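Local coordinates for protein TetR-family transcriptional regulator (Streptomyces coelicolor A3, PDB 2QIB) that probably binds operator DNA through an N-terminal helix-turn-helix domain to regulate transcription, at residues S35-A40 with I45-V50; Q17-A22 with Y61-Q66; G85-R90 with L137-V142. All coordinates share one frame; numbering follows the deposited sequence.

In the fold
Contacts 1 and 2 lie in the N-terminal DNA-binding domain, contact 3 in the C-terminal domain. Contact 1 joins helices 36-43 and 47-53, the predicted helix-turn-helix, and is nested inside the chain loop that contact 2 closes between helices 11-28 and 57-75. Their centres are 13 Å apart, and Leu18 of helix 11-28 packs on Ile39, Ile45 and Val50, so the two make one small helical domain. Contact 3 follows in series, between helices 84-101 and 119-140, with its centre 31 Å from contact 2 and 43 Å from contact 1. Helix 57-75 runs from the DNA-binding end toward the second domain, touching helices 103-116 and 119-140.

Contact 1. Residues S35-A40 with I45-V50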
ATOM      1  N   SER A  35      12.948 -21.025  15.056  1.00 17.69           N
ATOM      2  CA  SER A  35      12.732 -21.434  16.457  1.00 17.00           C
ATOM      3  C   SER A  35      13.806 -20.874  17.386  1.00 16.37           C
ATOM      4  O   SER A  35      14.902 -20.518  16.963  1.00 15.24           O
ATOM      5  CB  SER A  35      12.755 -22.961  16.595  1.00 18.13           C
ATOM      6  OG  SER A  35      14.061 -23.474  16.356  1.00 18.07           O
ATOM      7  N   ILE A  36      13.499 -20.856  18.678  1.00 16.86           N
ATOM      8  CA  ILE A  36      14.514 -20.507  19.682  1.00 17.66           C
ATOM      9  C   ILE A  36      15.700 -21.452  19.602  1.00 17.21           C
ATOM     10  O   ILE A  36      16.858 -21.010  19.663  1.00 16.64           O
ATOM     11  CB  ILE A  36      13.926 -20.496  21.104  1.00 18.42           C
ATOM     12  CG1 ILE A  36      12.837 -19.427  21.238  1.00 20.45           C
ATOM     13  CG2 ILE A  36      15.057 -20.395  22.178  1.00 18.51           C
ATOM     14  CD1 ILE A  36      13.290 -18.000  20.932  1.00 23.05           C
ATOM     15  N   ASP A  37      15.427 -22.752  19.449  1.00 17.01           N
ATOM     16  CA  ASP A  37      16.507 -23.733  19.307  1.00 17.99           C
ATOM     17  C   ASP A  37      17.447 -23.387  18.127  1.00 17.29           C
ATOM     18  O   ASP A  37      18.665 -23.534  18.219  1.00 16.28           O
ATOM     19  CB  ASP A  37      15.935 -25.136  19.144  1.00 19.42           C
ATOM     20  CG  ASP A  37      15.426 -25.723  20.466  1.00 24.06           C
ATOM     21  OD1 ASP A  37      15.693 -25.135  21.546  1.00 26.96           O
ATOM     22  OD2 ASP A  37      14.778 -26.795  20.431  1.00 26.78           O
ATOM     23  N   GLU A  38      16.881 -22.917  17.018  1.00 16.53           N
ATOM     24  CA  GLU A  38      17.713 -22.575  15.856  1.00 16.06           C
ATOM     25  C   GLU A  38      18.563 -21.336  16.134  1.00 16.24           C
ATOM     26  O   GLU A  38      19.722 -21.234  15.707  1.00 16.51           O
ATOM     27  CB  GLU A  38      16.838 -22.386  14.621  1.00 16.27           C
ATOM     28  CG  GLU A  38      16.318 -23.726  14.100  1.00 17.95           C
ATOM     29  CD  GLU A  38      15.237 -23.571  13.040  1.00 20.73           C
ATOM     30  OE1 GLU A  38      14.636 -22.501  12.967  1.00 19.77           O
ATOM     31  OE2 GLU A  38      14.989 -24.549  12.304  1.00 21.81           O
ATOM     32  N   ILE A  39      17.954 -20.378  16.825  1.00 15.27           N
ATOM     33  CA  ILE A  39      18.651 -19.159  17.220  1.00 16.15           C
ATOM     34  C   ILE A  39      19.811 -19.502  18.184  1.00 15.55           C
ATOM     35  O   ILE A  39      20.946 -19.065  17.964  1.00 16.04           O
ATOM     36  CB  ILE A  39      17.648 -18.133  17.811  1.00 15.81           C
ATOM     37  CG1 ILE A  39      16.714 -17.623  16.685  1.00 16.24           C
ATOM     38  CG2 ILE A  39      18.405 -16.969  18.499  1.00 16.84           C
ATOM     39  CD1 ILE A  39      15.464 -16.807  17.212  1.00 18.02           C
ATOM     40  N   ALA A  40      19.516 -20.307  19.201  1.00 15.79           N
ATOM     41  CA  ALA A  40      20.536 -20.764  20.166  1.00 16.36           C
ATOM     42  C   ALA A  40      21.658 -21.461  19.418  1.00 17.48           C
ATOM     43  O   ALA A  40      22.836 -21.144  19.609  1.00 17.21           O
ATOM     44  CB  ALA A  40      19.920 -21.707  21.213  1.00 16.66           C
ATOM     45  N   ILE A  45      24.957 -21.053  21.676  1.00 22.17           N
ATOM     46  CA  ILE A  45      24.575 -21.125  23.102  1.00 22.42           C
ATOM     47  C   ILE A  45      23.431 -22.107  23.349  1.00 22.19           C
ATOM     48  O   ILE A  45      22.853 -22.635  22.405  1.00 22.29           O
ATOM     49  CB  ILE A  45      24.218 -19.726  23.692  1.00 22.23           C
ATOM     50  CG1 ILE A  45      22.929 -19.172  23.066  1.00 22.16           C
ATOM     51  CG2 ILE A  45      25.395 -18.792  23.585  1.00 23.02           C
ATOM     52  CD1 ILE A  45      22.516 -17.780  23.560  1.00 23.24           C
ATOM     53  N   SER A  46      23.097 -22.339  24.616  1.00 21.52           N
ATOM     54  CA  SER A  46      22.016 -23.248  24.968  1.00 21.13           C
ATOM     55  C   SER A  46      20.658 -22.546  24.851  1.00 20.63           C
ATOM     56  O   SER A  46      20.562 -21.308  24.870  1.00 19.04           O
ATOM     57  CB  SER A  46      22.212 -23.760  26.394  1.00 20.61           C
ATOM     58  OG  SER A  46      21.927 -22.710  27.289  1.00 22.81           O
ATOM     59  N   ARG A  47      19.608 -23.354  24.718  1.00 20.37           N
ATOM     60  CA  ARG A  47      18.238 -22.871  24.685  1.00 21.18           C
ATOM     61  C   ARG A  47      17.891 -21.991  25.921  1.00 19.38           C
ATOM     62  O   ARG A  47      17.396 -20.866  25.756  1.00 18.95           O
ATOM     63  CB  ARG A  47      17.275 -24.067  24.477  1.00 20.62           C
ATOM     64  CG  ARG A  47      15.803 -23.789  24.655  1.00 24.24           C
ATOM     65  CD  ARG A  47      14.961 -25.116  24.635  1.00 25.53           C
ATOM     66  NE  ARG A  47      13.559 -24.829  24.942  1.00 31.19           N
ATOM     67  CZ  ARG A  47      12.694 -24.337  24.058  1.00 34.46           C
ATOM     68  NH1 ARG A  47      13.087 -24.115  22.805  1.00 34.81           N
ATOM     69  NH2 ARG A  47      11.442 -24.071  24.413  1.00 33.27           N
ATOM     70  N   PRO A  48      18.143 -22.482  27.161  1.00 19.33           N
ATOM     71  CA  PRO A  48      17.868 -21.623  28.328  1.00 19.31           C
ATOM     72  C   PRO A  48      18.647 -20.297  28.294  1.00 19.37           C
ATOM     73  O   PRO A  48      18.110 -19.243  28.697  1.00 18.65           O
ATOM     74  CB  PRO A  48      18.310 -22.489  29.528  1.00 20.12           C
ATOM     75  CG  PRO A  48      18.229 -23.872  29.023  1.00 20.03           C
ATOM     76  CD  PRO A  48      18.631 -23.809  27.571  1.00 19.12           C
ATOM     77  N   LEU A  49      19.882 -20.324  27.790  1.00 18.74           N
ATOM     78  CA  LEU A  49      20.646 -19.069  27.750  1.00 20.31           C
ATOM     79  C   LEU A  49      19.995 -17.991  26.841  1.00 19.78           C
ATOM     80  O   LEU A  49      20.085 -16.789  27.137  1.00 19.54           O
ATOM     81  CB  LEU A  49      22.144 -19.310  27.455  1.00 20.44           C
ATOM     82  CG  LEU A  49      23.068 -18.087  27.630  1.00 23.42           C
ATOM     83  CD1 LEU A  49      22.915 -17.455  29.028  1.00 26.69           C
ATOM     84  CD2 LEU A  49      24.520 -18.497  27.391  1.00 23.44           C
ATOM     85  N   VAL A  50      19.307 -18.402  25.765  1.00 18.60           N
ATOM     86  CA  VAL A  50      18.550 -17.444  24.948  1.00 18.12           C
ATOM     87  C   VAL A  50      17.475 -16.763  25.802  1.00 17.93           C
ATOM     88  O   VAL A  50      17.313 -15.555  25.759  1.00 17.31           O
ATOM     89  CB  VAL A  50      17.888 -18.100  23.705  1.00 17.92           C
ATOM     90  CG1 VAL A  50      16.994 -17.094  22.973  1.00 19.02           C
ATOM     91  CG2 VAL A  50      18.964 -18.672  22.778  1.00 18.33           C
TER
HETATM   92  O   HOH W   1      12.721 -23.902  19.896  1.00 22.01           O
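Val50 and Ala40 meet in the angle between the two helices, where CG2 of Val50 comes within 3.5 Å of Ala40 CB; the same methyl also lies against Ile45 O, at 3.3 Å from Ala40 CB. The other valine branch, CG1, lies anti to the backbone N (chi1 174°) and turns to Ile36, whose CG2 it meets at 3.9 Å; one valine thus spans both residues on the facing side of helix 36-43. On the exposed side Arg47 reaches back past Ile36 to Asp37. With CG anti to its own N (chi1 170°) and the chain extended to NE, its CD and NH1 both lie beside Asp37 OD1. The salt bridge from Arg47 NH1 to Asp37 OD1 measures 3.1 Å, the oxygen lying at the guanidinium edge but receiving the N-H from above the carboxylate plane; the two planes stand 76° apart. A water takes a bond from Asp37 N and a weak one from Arg47 NH1. Ile45 N donates to Ala40 O at 3.0 Å, tying helix 36-43 to the turn, where the CA atoms of the two segments are nearest. Ser35 and Glu38 form a capping box on the first helix, and Ser46 caps the second. Together the segments form the core of the predicted helix-turn-helix; behind it Ile39 and Ile45 pack on Leu18 of helix 11-28, while Val50 and Ile39 touch Leu60 of helix 57-75.

Contact 2. Residues Q17-A22 with Y61-Q66; sequences QLIGVA and YEAALQ
Ile19 carries the close part of this contact, laying both its branches against the backbone and CB of helix 57-75. Its CG2, anti to the backbone N, presses on the peptide that follows Ala63, 3.6 Å from Ala63 O and 3.9 Å from Ala64 CA. The other branch bends toward the side chain of Ala63: CG1 stands 4.0 Å from Ala63 CB, and CD1 is hardly farther away. The isoleucine therefore straddles Ala63, one branch at its carbonyl and the other at its methyl. One turn along helix 11-28 the fit is looser. Ala22 CB points at the second helix, yet Ala64 CB meets the CB and carbonyl carbon of Ala22 no closer than 4.3 Å. Small residues at 63 and 64 let the backbones come close, with the axes of the two short segments 8.6 Å apart and crossing at -86°, almost perpendicular. Such a crossing confines the touching area to a small patch; the side chains that meet are all apolar, and the segments share no hydrogen bond. Away from it, Leu65 and Tyr61 point to the far side of their helix, and Gln66 is exposed. A hexaethylene glycol, probably from the crystallisation liquor, lies near the Ala64 side chain and bonds to Tyr61 O. Around the patch, Phe54 touches both Ile19 and Ala63, Leu18 turns to helix 36-43, and Tyr61 and Leu65 rest on Leu109 of helix 103-116, so that helix 57-75 lies between the DNA-binding helices and the C-terminal domain.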
ATOM      1  N   GLN A  17      24.760  -9.895  19.849  1.00 20.21           N
ATOM      2  CA  GLN A  17      24.980 -11.075  18.992  1.00 20.71           C
ATOM      3  C   GLN A  17      23.677 -11.829  18.738  1.00 19.93           C
ATOM      4  O   GLN A  17      23.375 -12.175  17.600  1.00 20.00           O
ATOM      5  CB  GLN A  17      25.998 -12.070  19.575  1.00 21.76           C
ATOM      6  CG  GLN A  17      26.245 -13.273  18.617  1.00 25.26           C
ATOM      7  CD  GLN A  17      26.399 -14.619  19.306  1.00 30.24           C
ATOM      8  OE1 GLN A  17      27.104 -15.501  18.801  1.00 33.44           O
ATOM      9  NE2 GLN A  17      25.748 -14.793  20.459  1.00 31.36           N
ATOM     10  N   LEU A  18      22.929 -12.099  19.810  1.00 19.42           N
ATOM     11  CA  LEU A  18      21.655 -12.791  19.704  1.00 18.87           C
ATOM     12  C   LEU A  18      20.650 -12.036  18.819  1.00 18.19           C
ATOM     13  O   LEU A  18      19.976 -12.654  18.018  1.00 17.29           O
ATOM     14  CB  LEU A  18      21.088 -13.014  21.108  1.00 19.43           C
ATOM     15  CG  LEU A  18      20.553 -14.335  21.628  1.00 24.13           C
ATOM     16  CD1 LEU A  18      21.070 -15.614  20.942  1.00 24.15           C
ATOM     17  CD2 LEU A  18      20.817 -14.338  23.147  1.00 21.95           C
ATOM     18  N   ILE A  19      20.544 -10.710  18.972  1.00 17.73           N
ATOM     19  CA  ILE A  19      19.639  -9.914  18.123  1.00 17.87           C
ATOM     20  C   ILE A  19      20.047 -10.078  16.665  1.00 16.89           C
ATOM     21  O   ILE A  19      19.182 -10.222  15.806  1.00 17.58           O
ATOM     22  CB  ILE A  19      19.599  -8.407  18.554  1.00 17.29           C
ATOM     23  CG1 ILE A  19      19.014  -8.302  19.978  1.00 17.91           C
ATOM     24  CG2 ILE A  19      18.749  -7.531  17.556  1.00 18.53           C
ATOM     25  CD1 ILE A  19      19.135  -6.888  20.642  1.00 20.09           C
ATOM     26  N   GLY A  20      21.361 -10.067  16.408  1.00 17.09           N
ATOM     27  CA  GLY A  20      21.897 -10.223  15.018  1.00 16.58           C
ATOM     28  C   GLY A  20      21.568 -11.584  14.413  1.00 16.69           C
ATOM     29  O   GLY A  20      21.196 -11.689  13.244  1.00 15.84           O
ATOM     30  N   VAL A  21      21.724 -12.631  15.222  1.00 16.46           N
ATOM     31  CA  VAL A  21      21.432 -13.977  14.784  1.00 16.82           C
ATOM     32  C   VAL A  21      19.948 -14.081  14.490  1.00 15.81           C
ATOM     33  O   VAL A  21      19.533 -14.636  13.458  1.00 16.24           O
ATOM     34  CB  VAL A  21      21.859 -14.970  15.867  1.00 16.59           C
ATOM     35  CG1 VAL A  21      21.269 -16.355  15.608  1.00 17.92           C
ATOM     36  CG2 VAL A  21      23.397 -15.014  15.961  1.00 17.85           C
ATOM     37  N   ALA A  22      19.138 -13.567  15.409  1.00 15.90           N
ATOM     38  CA  ALA A  22      17.681 -13.546  15.209  1.00 16.81           C
ATOM     39  C   ALA A  22      17.296 -12.810  13.945  1.00 17.38           C
ATOM     40  O   ALA A  22      16.449 -13.280  13.165  1.00 17.10           O
ATOM     41  CB  ALA A  22      16.982 -12.924  16.410  1.00 17.60           C
ATOM     42  N   TYR A  61      11.927 -11.411  18.275  1.00 18.32           N
ATOM     43  CA  TYR A  61      11.464 -10.979  16.950  1.00 18.72           C
ATOM     44  C   TYR A  61      11.340  -9.458  16.925  1.00 19.42           C
ATOM     45  O   TYR A  61      11.771  -8.824  15.971  1.00 18.14           O
ATOM     46  CB  TYR A  61      10.110 -11.613  16.608  1.00 18.97           C
ATOM     47  CG  TYR A  61       9.593 -11.235  15.233  1.00 19.39           C
ATOM     48  CD1 TYR A  61       9.985 -11.946  14.081  1.00 18.35           C
ATOM     49  CD2 TYR A  61       8.701 -10.151  15.083  1.00 20.16           C
ATOM     50  CE1 TYR A  61       9.519 -11.576  12.814  1.00 18.12           C
ATOM     51  CE2 TYR A  61       8.228  -9.761  13.810  1.00 20.64           C
ATOM     52  CZ  TYR A  61       8.634 -10.489  12.692  1.00 22.81           C
ATOM     53  OH  TYR A  61       8.150 -10.143  11.436  1.00 24.74           O
ATOM     54  N   GLU A  62      10.748  -8.882  17.990  1.00 18.99           N
ATOM     55  CA  GLU A  62      10.605  -7.405  18.078  1.00 20.00           C
ATOM     56  C   GLU A  62      11.957  -6.697  18.129  1.00 19.68           C
ATOM     57  O   GLU A  62      12.149  -5.650  17.471  1.00 19.06           O
ATOM     58  CB  GLU A  62       9.696  -7.025  19.274  1.00 20.90           C
ATOM     59  CG  GLU A  62       8.227  -7.410  19.036  1.00 21.16           C
ATOM     60  CD  GLU A  62       7.342  -7.281  20.289  1.00 23.69           C
ATOM     61  OE1 GLU A  62       7.911  -7.190  21.396  1.00 25.87           O
ATOM     62  OE2 GLU A  62       6.086  -7.287  20.165  1.00 25.70           O
ATOM     63  N   ALA A  63      12.910  -7.273  18.867  1.00 18.58           N
ATOM     64  CA  ALA A  63      14.257  -6.698  18.980  1.00 18.92           C
ATOM     65  C   ALA A  63      14.980  -6.719  17.618  1.00 18.56           C
ATOM     66  O   ALA A  63      15.608  -5.715  17.211  1.00 18.84           O
ATOM     67  CB  ALA A  63      15.074  -7.418  20.049  1.00 18.64           C
ATOM     68  N   ALA A  64      14.859  -7.835  16.910  1.00 18.20           N
ATOM     69  CA  ALA A  64      15.405  -7.923  15.539  1.00 17.58           C
ATOM     70  C   ALA A  64      14.760  -6.874  14.636  1.00 18.84           C
ATOM     71  O   ALA A  64      15.441  -6.221  13.855  1.00 19.40           O
ATOM     72  CB  ALA A  64      15.159  -9.270  14.976  1.00 18.26           C
ATOM     73  N   LEU A  65      13.432  -6.754  14.730  1.00 19.05           N
ATOM     74  CA  LEU A  65      12.674  -5.815  13.887  1.00 19.41           C
ATOM     75  C   LEU A  65      13.055  -4.367  14.189  1.00 19.39           C
ATOM     76  O   LEU A  65      13.165  -3.545  13.267  1.00 19.41           O
ATOM     77  CB  LEU A  65      11.167  -6.047  14.058  1.00 18.34           C
ATOM     78  CG  LEU A  65      10.281  -5.096  13.236  1.00 20.07           C
ATOM     79  CD1 LEU A  65      10.604  -5.169  11.697  1.00 20.40           C
ATOM     80  CD2 LEU A  65       8.810  -5.398  13.479  1.00 21.70           C
ATOM     81  N   GLN A  66      13.286  -4.055  15.464  1.00 19.81           N
ATOM     82  CA  GLN A  66      13.809  -2.737  15.851  1.00 20.74           C
ATOM     83  C   GLN A  66      15.142  -2.421  15.176  1.00 20.17           C
ATOM     84  O   GLN A  66      15.344  -1.322  14.639  1.00 19.58           O
ATOM     85  CB  GLN A  66      13.954  -2.648  17.375  1.00 21.31           C
ATOM     86  CG  GLN A  66      14.625  -1.336  17.858  1.00 25.53           C
ATOM     87  CD  GLN A  66      13.623  -0.200  17.903  1.00 31.66           C
ATOM     88  OE1 GLN A  66      13.716   0.775  17.146  1.00 37.24           O
ATOM     89  NE2 GLN A  66      12.638  -0.330  18.777  1.00 33.66           N
TER

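Contact 3. Residues G85-R90 with L137-V142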
ATOM      1  N   GLY A  85      14.923  14.134  -8.261  1.00 17.41           N
ATOM      2  CA  GLY A  85      14.664  12.784  -8.786  1.00 17.67           C
ATOM      3  C   GLY A  85      15.849  11.866  -8.527  1.00 17.38           C
ATOM      4  O   GLY A  85      15.680  10.729  -8.071  1.00 16.23           O
ATOM      5  N   ALA A  86      17.059  12.369  -8.796  1.00 17.85           N
ATOM      6  CA  ALA A  86      18.271  11.582  -8.565  1.00 17.99           C
ATOM      7  C   ALA A  86      18.483  11.220  -7.090  1.00 17.49           C
ATOM      8  O   ALA A  86      18.997  10.138  -6.796  1.00 17.93           O
ATOM      9  CB  ALA A  86      19.517  12.341  -9.121  1.00 18.39           C
ATOM     10  N   ARG A  87      18.132  12.126  -6.183  1.00 16.59           N
ATOM     11  CA  ARG A  87      18.214  11.845  -4.745  1.00 16.42           C
ATOM     12  C   ARG A  87      17.289  10.680  -4.426  1.00 15.62           C
ATOM     13  O   ARG A  87      17.668   9.723  -3.727  1.00 15.16           O
ATOM     14  CB  ARG A  87      17.714  13.038  -3.945  1.00 16.88           C
ATOM     15  CG  ARG A  87      18.408  14.386  -4.284  1.00 18.62           C
ATOM     16  CD  ARG A  87      17.905  15.467  -3.343  1.00 18.68           C
ATOM     17  NE  ARG A  87      18.216  16.797  -3.869  1.00 19.60           N
ATOM     18  CZ  ARG A  87      17.798  17.922  -3.297  1.00 20.03           C
ATOM     19  NH1 ARG A  87      17.080  17.882  -2.179  1.00 19.54           N
ATOM     20  NH2 ARG A  87      18.130  19.092  -3.832  1.00 20.43           N
ATOM     21  N   LEU A  88      16.043  10.786  -4.890  1.00 14.82           N
ATOM     22  CA  LEU A  88      15.089   9.691  -4.634  1.00 15.18           C
ATOM     23  C   LEU A  88      15.562   8.363  -5.244  1.00 15.12           C
ATOM     24  O   LEU A  88      15.423   7.300  -4.606  1.00 14.96           O
ATOM     25  CB  LEU A  88      13.691  10.069  -5.125  1.00 15.03           C
ATOM     26  CG  LEU A  88      12.582   9.038  -4.832  1.00 14.99           C
ATOM     27  CD1 LEU A  88      12.433   8.775  -3.325  1.00 16.73           C
ATOM     28  CD2 LEU A  88      11.263   9.589  -5.388  1.00 16.37           C
ATOM     29  N   LEU A  89      16.125   8.404  -6.453  1.00 14.99           N
ATOM     30  CA  LEU A  89      16.628   7.181  -7.078  1.00 16.14           C
ATOM     31  C   LEU A  89      17.704   6.545  -6.206  1.00 16.23           C
ATOM     32  O   LEU A  89      17.719   5.322  -6.037  1.00 15.61           O
ATOM     33  CB  LEU A  89      17.166   7.450  -8.497  1.00 16.59           C
ATOM     34  CG  LEU A  89      17.563   6.186  -9.265  1.00 17.28           C
ATOM     35  CD1 LEU A  89      16.387   5.182  -9.374  1.00 20.21           C
ATOM     36  CD2 LEU A  89      18.132   6.560 -10.652  1.00 19.71           C
ATOM     37  N   ARG A  90      18.589   7.364  -5.632  1.00 15.61           N
ATOM     38  CA  ARG A  90      19.639   6.812  -4.751  1.00 15.58           C
ATOM     39  C   ARG A  90      19.048   6.105  -3.530  1.00 15.50           C
ATOM     40  O   ARG A  90      19.464   4.987  -3.145  1.00 16.41           O
ATOM     41  CB  ARG A  90      20.637   7.900  -4.337  1.00 15.01           C
ATOM     42  CG  ARG A  90      21.554   8.223  -5.517  1.00 17.56           C
ATOM     43  CD  ARG A  90      22.685   9.185  -5.124  1.00 19.31           C
ATOM     44  NE  ARG A  90      22.200  10.537  -4.866  1.00 18.33           N
ATOM     45  CZ  ARG A  90      22.055  11.492  -5.785  1.00 19.95           C
ATOM     46  NH1 ARG A  90      22.317  11.256  -7.076  1.00 21.23           N
ATOM     47  NH2 ARG A  90      21.609  12.679  -5.404  1.00 19.79           N
ATOM     48  N   LEU A 137       9.308  15.182   2.907  1.00 17.60           N
ATOM     49  CA  LEU A 137       8.975  16.587   3.124  1.00 18.63           C
ATOM     50  C   LEU A 137      10.200  17.483   3.264  1.00 18.66           C
ATOM     51  O   LEU A 137      10.173  18.612   2.812  1.00 19.29           O
ATOM     52  CB  LEU A 137       8.092  16.759   4.342  1.00 19.61           C
ATOM     53  CG  LEU A 137       6.683  16.153   4.232  1.00 20.86           C
ATOM     54  CD1 LEU A 137       5.903  16.534   5.480  1.00 24.42           C
ATOM     55  CD2 LEU A 137       5.922  16.606   2.989  1.00 23.92           C
ATOM     56  N   SER A 138      11.247  16.980   3.906  1.00 18.45           N
ATOM     57  CA  SER A 138      12.495  17.749   4.053  1.00 18.82           C
ATOM     58  C   SER A 138      13.058  18.123   2.679  1.00 18.26           C
ATOM     59  O   SER A 138      13.462  19.267   2.420  1.00 19.75           O
ATOM     60  CB  SER A 138      13.516  16.924   4.841  1.00 17.56           C
ATOM     61  OG  SER A 138      14.753  17.638   4.947  1.00 18.72           O
ATOM     62  N   HIS A 139      13.086  17.154   1.773  1.00 17.71           N
ATOM     63  CA  HIS A 139      13.601  17.397   0.439  1.00 18.75           C
ATOM     64  C   HIS A 139      12.717  18.336  -0.373  1.00 19.00           C
ATOM     65  O   HIS A 139      13.243  19.148  -1.153  1.00 19.45           O
ATOM     66  CB  HIS A 139      13.819  16.095  -0.309  1.00 19.50           C
ATOM     67  CG  HIS A 139      15.050  15.367   0.117  1.00 18.02           C
ATOM     68  ND1 HIS A 139      16.272  15.552  -0.503  1.00 18.18           N
ATOM     69  CD2 HIS A 139      15.261  14.474   1.115  1.00 18.13           C
ATOM     70  CE1 HIS A 139      17.175  14.791   0.087  1.00 19.44           C
ATOM     71  NE2 HIS A 139      16.586  14.122   1.069  1.00 18.05           N
ATOM     72  N   LEU A 140      11.399  18.236  -0.172  1.00 19.17           N
ATOM     73  CA  LEU A 140      10.455  19.142  -0.818  1.00 19.52           C
ATOM     74  C   LEU A 140      10.496  20.540  -0.210  1.00 21.36           C
ATOM     75  O   LEU A 140       9.934  21.480  -0.795  1.00 21.83           O
ATOM     76  CB  LEU A 140       9.029  18.582  -0.784  1.00 19.50           C
ATOM     77  CG  LEU A 140       8.759  17.285  -1.580  1.00 19.28           C
ATOM     78  CD1 LEU A 140       7.347  16.714  -1.254  1.00 20.60           C
ATOM     79  CD2 LEU A 140       8.932  17.511  -3.106  1.00 18.05           C
ATOM     80  N   ASP A 141      11.157  20.661   0.949  1.00 21.92           N
ATOM     81  CA  ASP A 141      11.293  21.929   1.703  1.00 24.03           C
ATOM     82  C   ASP A 141       9.931  22.424   2.175  1.00 24.82           C
ATOM     83  O   ASP A 141       9.614  23.620   2.107  1.00 24.79           O
ATOM     84  CB  ASP A 141      11.999  23.003   0.845  1.00 24.01           C
ATOM     85  CG  ASP A 141      12.507  24.176   1.668  1.00 29.03           C
ATOM     86  OD1 ASP A 141      12.578  24.071   2.913  1.00 33.33           O
ATOM     87  OD2 ASP A 141      12.851  25.210   1.047  1.00 31.83           O
ATOM     88  N   VAL A 142       9.125  21.484   2.655  1.00 24.44           N
ATOM     89  CA  VAL A 142       7.792  21.783   3.149  1.00 26.26           C
ATOM     90  C   VAL A 142       7.670  21.401   4.616  1.00 26.99           C
ATOM     91  O   VAL A 142       7.910  20.252   4.993  1.00 26.38           O
ATOM     92  CB  VAL A 142       6.723  21.049   2.298  1.00 26.36           C
ATOM     93  CG1 VAL A 142       5.343  21.297   2.875  1.00 27.88           C
ATOM     94  CG2 VAL A 142       6.805  21.487   0.841  1.00 24.92           C
TER
HETATM   95  O   HOH W   2      15.721  20.076  -0.940  1.00 25.94           O
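Arg87 reaches from helix 84-101 to the ring of His139 near the end of helix 119-140, and the two side chains make the whole direct contact between the segments. From CB, which points toward the other helix, CG leaves anti to the carbonyl carbon, and from there the chain runs extended to NE. CB and CG come no closer than the outer limit of contact; CD is the first atom to arrive, 3.3 Å from His139 ND1 and 3.6 Å from CE1, passing along that corner of the ring. NE makes a weak hydrogen bond to Gln81 O, in the loop ahead of helix 84-101. Beyond CZ the two terminal nitrogens part. NH2 donates to Gly82 O, whereas NH1 gives a nearly straight hydrogen bond to His139 ND1, 3.0 Å long with an N-H...N angle of 164°. The ring nitrogen lies close to the guanidinium plane, while the donor is tilted 17° from the imidazole plane; the two planes stand 57° apart. With ND1 accepting, the ring is probably neutral with its proton on NE2. NH1 has a second partner in a water at 2.9 Å, which in turn donates to His139 O at 2.7 Å, so the arginine grips both the side chain and, through water, the backbone of one residue. A Schellman motif follows, with Asp141 at positive phi. The arrangement is a side-chain hydrogen bond, backed by a water bridge, that joins helices 84-101 and 119-140 at the surface of the all-helical TetR C-terminal domain.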